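Side-chain contacts in Poly(beta-D-mannuronate) C5 epimerase (Pseudomonas syringae pv. tomato, PDB 4NK6), which converts beta-D-mannuronate residues of the alginate polymer into alpha-L-guluronate in the periplasm and helps protect the new chain from degradation on its way to export: residues Ser110-Ser113 and Tyr117-Arg120; Ser162-Ser167 and Asn171-Tyr176. All coordinates share one frame; numbering follows the deposited sequence.

Contact 1 of 2, residues Ser110-Ser113 and Tyr117-Arg120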
loop_
_atom_site.group_PDB
_atom_site.type_symbol
_atom_site.label_atom_id
_atom_site.label_comp_id
_atom_site.label_asym_id
_atom_site.label_seq_id
_atom_site.Cartn_x
_atom_site.Cartn_y
_atom_site.Cartn_z
ATOM N N SER A 110 26.323 -4.100 11.651
ATOM C CA SER A 110 27.552 -3.323 11.743
ATOM C C SER A 110 27.300 -1.834 11.553
ATOM O O SER A 110 26.569 -1.437 10.646
ATOM C CB SER A 110 28.537 -3.817 10.677
ATOM O OG SER A 110 29.656 -2.957 10.562
ATOM N N GLU A 111 27.906 -1.011 12.410
ATOM C CA GLU A 111 27.883 0.436 12.229
ATOM C C GLU A 111 29.048 0.835 11.334
ATOM O O GLU A 111 30.193 0.845 11.775
ATOM C CB GLU A 111 28.003 1.161 13.579
ATOM C CG GLU A 111 27.892 2.676 13.461
ATOM C CD GLU A 111 27.620 3.372 14.790
ATOM O OE1 GLU A 111 27.867 2.767 15.854
ATOM O OE2 GLU A 111 27.147 4.532 14.766
ATOM N N VAL A 112 28.768 1.156 10.077
ATOM C CA VAL A 112 29.846 1.444 9.132
ATOM C C VAL A 112 30.364 2.885 9.232
ATOM O O VAL A 112 31.503 3.173 8.870
ATOM C CB VAL A 112 29.453 1.076 7.689
ATOM C CG1 VAL A 112 29.356 -0.440 7.552
ATOM C CG2 VAL A 112 28.140 1.718 7.314
ATOM N N SER A 113 29.523 3.772 9.745
ATOM C CA SER A 113 29.913 5.147 10.044
ATOM C C SER A 113 28.890 5.639 11.066
ATOM O O SER A 113 27.882 4.970 11.270
ATOM C CB SER A 113 29.902 6.000 8.770
ATOM O OG SER A 113 28.608 6.056 8.197
ATOM N N TYR A 117 24.032 1.971 9.641
ATOM C CA TYR A 117 24.182 0.558 10.000
ATOM C C TYR A 117 23.842 -0.391 8.849
ATOM O O TYR A 117 22.926 -0.120 8.075
ATOM C CB TYR A 117 23.273 0.237 11.185
ATOM C CG TYR A 117 23.387 1.239 12.309
ATOM C CD1 TYR A 117 24.375 1.117 13.279
ATOM C CD2 TYR A 117 22.508 2.311 12.399
ATOM C CE1 TYR A 117 24.481 2.038 14.310
ATOM C CE2 TYR A 117 22.607 3.236 13.424
ATOM C CZ TYR A 117 23.591 3.092 14.373
ATOM O OH TYR A 117 23.688 4.013 15.390
ATOM N N VAL A 118 24.568 -1.506 8.752
ATOM C CA VAL A 118 24.237 -2.550 7.780
ATOM C C VAL A 118 23.779 -3.829 8.484
ATOM O O VAL A 118 24.537 -4.421 9.252
ATOM C CB VAL A 118 25.437 -2.910 6.871
ATOM C CG1 VAL A 118 25.026 -3.969 5.848
ATOM C CG2 VAL A 118 25.979 -1.676 6.168
ATOM N N ALA A 119 22.539 -4.243 8.233
ATOM C CA ALA A 119 22.028 -5.506 8.775
ATOM C C ALA A 119 22.313 -6.645 7.804
ATOM O O ALA A 119 21.967 -6.562 6.624
ATOM C CB ALA A 119 20.536 -5.418 9.041
ATOM N N ARG A 120 22.937 -7.711 8.295
ATOM C CA ARG A 120 23.249 -8.844 7.426
ATOM C C ARG A 120 22.461 -10.096 7.803
ATOM O O ARG A 120 22.794 -11.203 7.389
ATOM C CB ARG A 120 24.758 -9.103 7.404
ATOM C CG ARG A 120 25.534 -7.952 6.788
ATOM C CD ARG A 120 26.958 -8.341 6.467
ATOM N NE ARG A 120 27.714 -7.220 5.915
ATOM C CZ ARG A 120 28.401 -6.349 6.651
ATOM N NH1 ARG A 120 28.425 -6.464 7.970
ATOM N NH2 ARG A 120 29.070 -5.366 6.068
HETATM O O HOH W 1 25.432 3.161 17.264
#
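Glu111 and Tyr117 form the antiparallel non-hydrogen-bonded pair of a short beta hairpin, and their side chains run alongside each other in the same direction. With CG anti to the backbone N (chi1 -176°) and the chain extended beyond it, Glu111 follows the CD1-CE1 side of the tyrosine ring: CB lies 3.6 Å from Tyr117 CD1, and CD comes within 3.4 Å of Tyr117 CE1. The carboxylate is turned 38° from the ring plane, so the two flat groups neither stack nor stand square to each other. Their ends are joined through a water in the plane of the ring, which donates to Glu111 OE1 at 2.8 Å and is 2.7 Å from Tyr117 OH. The other carboxylate oxygen, Glu111 OE2, accepts from the backbone N of Gly115 in the turn, while Tyr117 OH is also bonded to Gln98.

Ser110 and Val118, the hydrogen-bonded pair, put their side chains on the other face. Both backbone bonds are nearly straight; the shorter runs from Val118 N to Ser110 O, 2.8 Å. Val112 CG1 meets Val118 CG2 at 3.9 Å, the two branched side chains crossing at a slant. Arg120 reaches back along an extended chain until NH1 is 3.8 Å from Ser110 CB, and Val118 CG1 lies over one face of its guanidinium group. Arg120 NE forms a salt bridge with Glu168, which holds the group from outside the hairpin.

Strand 116-119 continues through backbone bonds onto the parallel strand 139-143, whose Arg141 touches both valines, whereas the Tyr117 ring packs against Leu97 and Val101 of helix 97-103. The hairpin thus adds strand 109-113 beyond strand 116-119.

Contact 2 of 2, residues Ser162-Ser167 and Asn171-Tyr176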
loop_
_atom_site.group_PDB
_atom_site.type_symbol
_atom_site.label_atom_id
_atom_site.label_comp_id
_atom_site.label_asym_id
_atom_site.label_seq_id
_atom_site.Cartn_x
_atom_site.Cartn_y
_atom_site.Cartn_z
ATOM N N SER A 162 16.026 6.677 7.872
ATOM C CA SER A 162 15.967 6.039 6.561
ATOM C C SER A 162 16.179 4.553 6.732
ATOM O O SER A 162 17.049 4.132 7.505
ATOM C CB SER A 162 17.046 6.595 5.625
ATOM O OG SER A 162 16.671 7.840 5.070
ATOM N N VAL A 163 15.375 3.763 6.026
ATOM C CA VAL A 163 15.567 2.315 5.958
ATOM C C VAL A 163 15.545 1.894 4.494
ATOM O O VAL A 163 14.525 2.010 3.828
ATOM C CB VAL A 163 14.465 1.554 6.722
ATOM C CG1 VAL A 163 14.788 0.056 6.756
ATOM C CG2 VAL A 163 14.319 2.125 8.150
ATOM N N ASN A 164 16.675 1.415 3.990
ATOM C CA ASN A 164 16.818 1.190 2.559
ATOM C C ASN A 164 17.296 -0.210 2.231
ATOM O O ASN A 164 18.129 -0.769 2.943
ATOM C CB ASN A 164 17.791 2.209 1.955
ATOM C CG ASN A 164 17.231 3.623 1.940
ATOM O OD1 ASN A 164 16.109 3.850 1.494
ATOM N ND2 ASN A 164 18.019 4.580 2.412
ATOM N N ALA A 165 16.752 -0.773 1.155
ATOM C CA ALA A 165 17.288 -1.997 0.579
ATOM C C ALA A 165 18.642 -1.660 -0.026
ATOM O O ALA A 165 18.744 -0.774 -0.876
ATOM C CB ALA A 165 16.346 -2.522 -0.491
ATOM N N TRP A 166 19.675 -2.377 0.400
ATOM C CA TRP A 166 21.050 -2.003 0.091
ATOM C C TRP A 166 21.844 -3.130 -0.572
ATOM O O TRP A 166 21.919 -4.246 -0.057
ATOM C CB TRP A 166 21.756 -1.551 1.378
ATOM C CG TRP A 166 23.083 -0.885 1.151
ATOM C CD1 TRP A 166 24.321 -1.464 1.231
ATOM C CD2 TRP A 166 23.303 0.492 0.811
ATOM N NE1 TRP A 166 25.293 -0.530 0.961
ATOM C CE2 TRP A 166 24.694 0.676 0.698
ATOM C CE3 TRP A 166 22.456 1.584 0.583
ATOM C CZ2 TRP A 166 25.260 1.909 0.366
ATOM C CZ3 TRP A 166 23.022 2.808 0.258
ATOM C CH2 TRP A 166 24.409 2.959 0.154
ATOM N N SER A 167 22.439 -2.829 -1.718
ATOM C CA SER A 167 23.314 -3.781 -2.381
ATOM C C SER A 167 24.748 -3.526 -1.930
ATOM O O SER A 167 25.307 -2.457 -2.182
ATOM C CB SER A 167 23.185 -3.661 -3.900
ATOM O OG SER A 167 24.154 -4.456 -4.567
ATOM N N ASN A 171 27.423 -1.107 -3.618
ATOM C CA ASN A 171 27.650 -0.032 -2.645
ATOM C C ASN A 171 26.647 1.109 -2.818
ATOM O O ASN A 171 27.012 2.286 -2.875
ATOM C CB ASN A 171 29.089 0.490 -2.722
ATOM C CG ASN A 171 29.439 1.423 -1.574
ATOM O OD1 ASN A 171 28.991 1.236 -0.438
ATOM N ND2 ASN A 171 30.238 2.443 -1.869
ATOM N N GLY A 172 25.372 0.746 -2.909
ATOM C CA GLY A 172 24.309 1.714 -3.087
ATOM C C GLY A 172 22.965 1.024 -2.947
ATOM O O GLY A 172 22.906 -0.159 -2.599
ATOM N N LEU A 173 21.891 1.762 -3.209
ATOM C CA LEU A 173 20.540 1.210 -3.166
ATOM C C LEU A 173 20.423 0.021 -4.106
ATOM O O LEU A 173 21.051 -0.005 -5.167
ATOM C CB LEU A 173 19.518 2.275 -3.574
ATOM C CG LEU A 173 19.375 3.486 -2.646
ATOM C CD1 LEU A 173 18.369 4.511 -3.212
ATOM C CD2 LEU A 173 18.937 3.012 -1.278
ATOM N N ALA A 174 19.620 -0.963 -3.712
ATOM C CA ALA A 174 19.328 -2.111 -4.572
ATOM C C ALA A 174 18.352 -1.728 -5.677
ATOM O O ALA A 174 17.203 -2.177 -5.679
ATOM C CB ALA A 174 18.756 -3.261 -3.742
ATOM N N ALA A 175 18.812 -0.903 -6.612
ATOM C CA ALA A 175 17.953 -0.371 -7.670
ATOM C C ALA A 175 17.229 -1.495 -8.405
ATOM O O ALA A 175 17.806 -2.554 -8.644
ATOM C CB ALA A 175 18.764 0.484 -8.647
ATOM N N TYR A 176 15.960 -1.268 -8.740
ATOM C CA TYR A 176 15.155 -2.305 -9.375
ATOM C C TYR A 176 15.749 -2.744 -10.702
ATOM O O TYR A 176 16.181 -1.911 -11.489
ATOM C CB TYR A 176 13.723 -1.824 -9.607
ATOM C CG TYR A 176 12.939 -2.824 -10.396
ATOM C CD1 TYR A 176 12.502 -3.999 -9.801
ATOM C CD2 TYR A 176 12.672 -2.623 -11.749
ATOM C CE1 TYR A 176 11.802 -4.940 -10.518
ATOM C CE2 TYR A 176 11.969 -3.574 -12.483
ATOM C CZ TYR A 176 11.540 -4.729 -11.852
ATOM O OH TYR A 176 10.841 -5.686 -12.535
HETATM O O HOH W 2 28.222 -0.853 1.123
#
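Backbone hydrogen bonds join Ser167 to Asn171 and Gly172 in a G1 beta bulge that closes this tight hairpin. Ser167 N donates to Gly172 O at 2.9 Å, and Ser167 O receives Gly172 N at 3.3 Å together with a weak bond from Asn171 N. Further along, Ala174 N binds Ala165 O at 3.0 Å, approaching from above the carbonyl plane; Ala174 is itself the centre of an inverse gamma turn, which bends the chain away from the strand.

The aromatic contact belongs to Trp166. Its CG is anti to the backbone N (chi1 -168°), and the indole folds back over the glycine: Gly172 CA sits 3.6 Å from the centroid of the six-membered ring, 17° off the normal, a CH-pi contact over the face. At the ring edge, a water in the indole plane accepts from Trp166 NE1 at 3.0 Å and donates to Asn171 OD1 at 2.7 Å, linking the two side chains.

Apolar packing is lighter. Leu173 sends CD2 across Asn164, 3.5 Å from Asn164 CB, and the same methyl approaches the benzene side of Trp166. The methyls of Ala165 and Ala174 also meet. The Asn164 amide is held from outside by Glu139, and Ser167 OG by Glu145 and Arg170.

Arg141 makes a cation-pi contact with Trp166. Strand 162-167 is flanked by the parallel strands 139-143 and 200-202 of the beta-helix, and Leu173 touches Ala202, packing the returning arm against strand 200-202.

In the fold
The two hairpins follow one another along the chain, contact 1 closing before contact 2 opens, with centres about 13 Å apart and nearest atoms about 5 Å apart. They do not touch. Strand 139-143 lies between them, paired in parallel with strands 116-119 and 162-167; its Arg141 touches side chains of both contacts. In contact 1 an antiparallel strand is added beside strand 116-119; in contact 2 a short one branches from strand 162-167, which already has parallel neighbours in 139-143 and 200-202. Both are structural elaborations of early coils of the right-handed beta-helix, toward one end of the solenoid and away from His274, the probable proton acceptor of the active site.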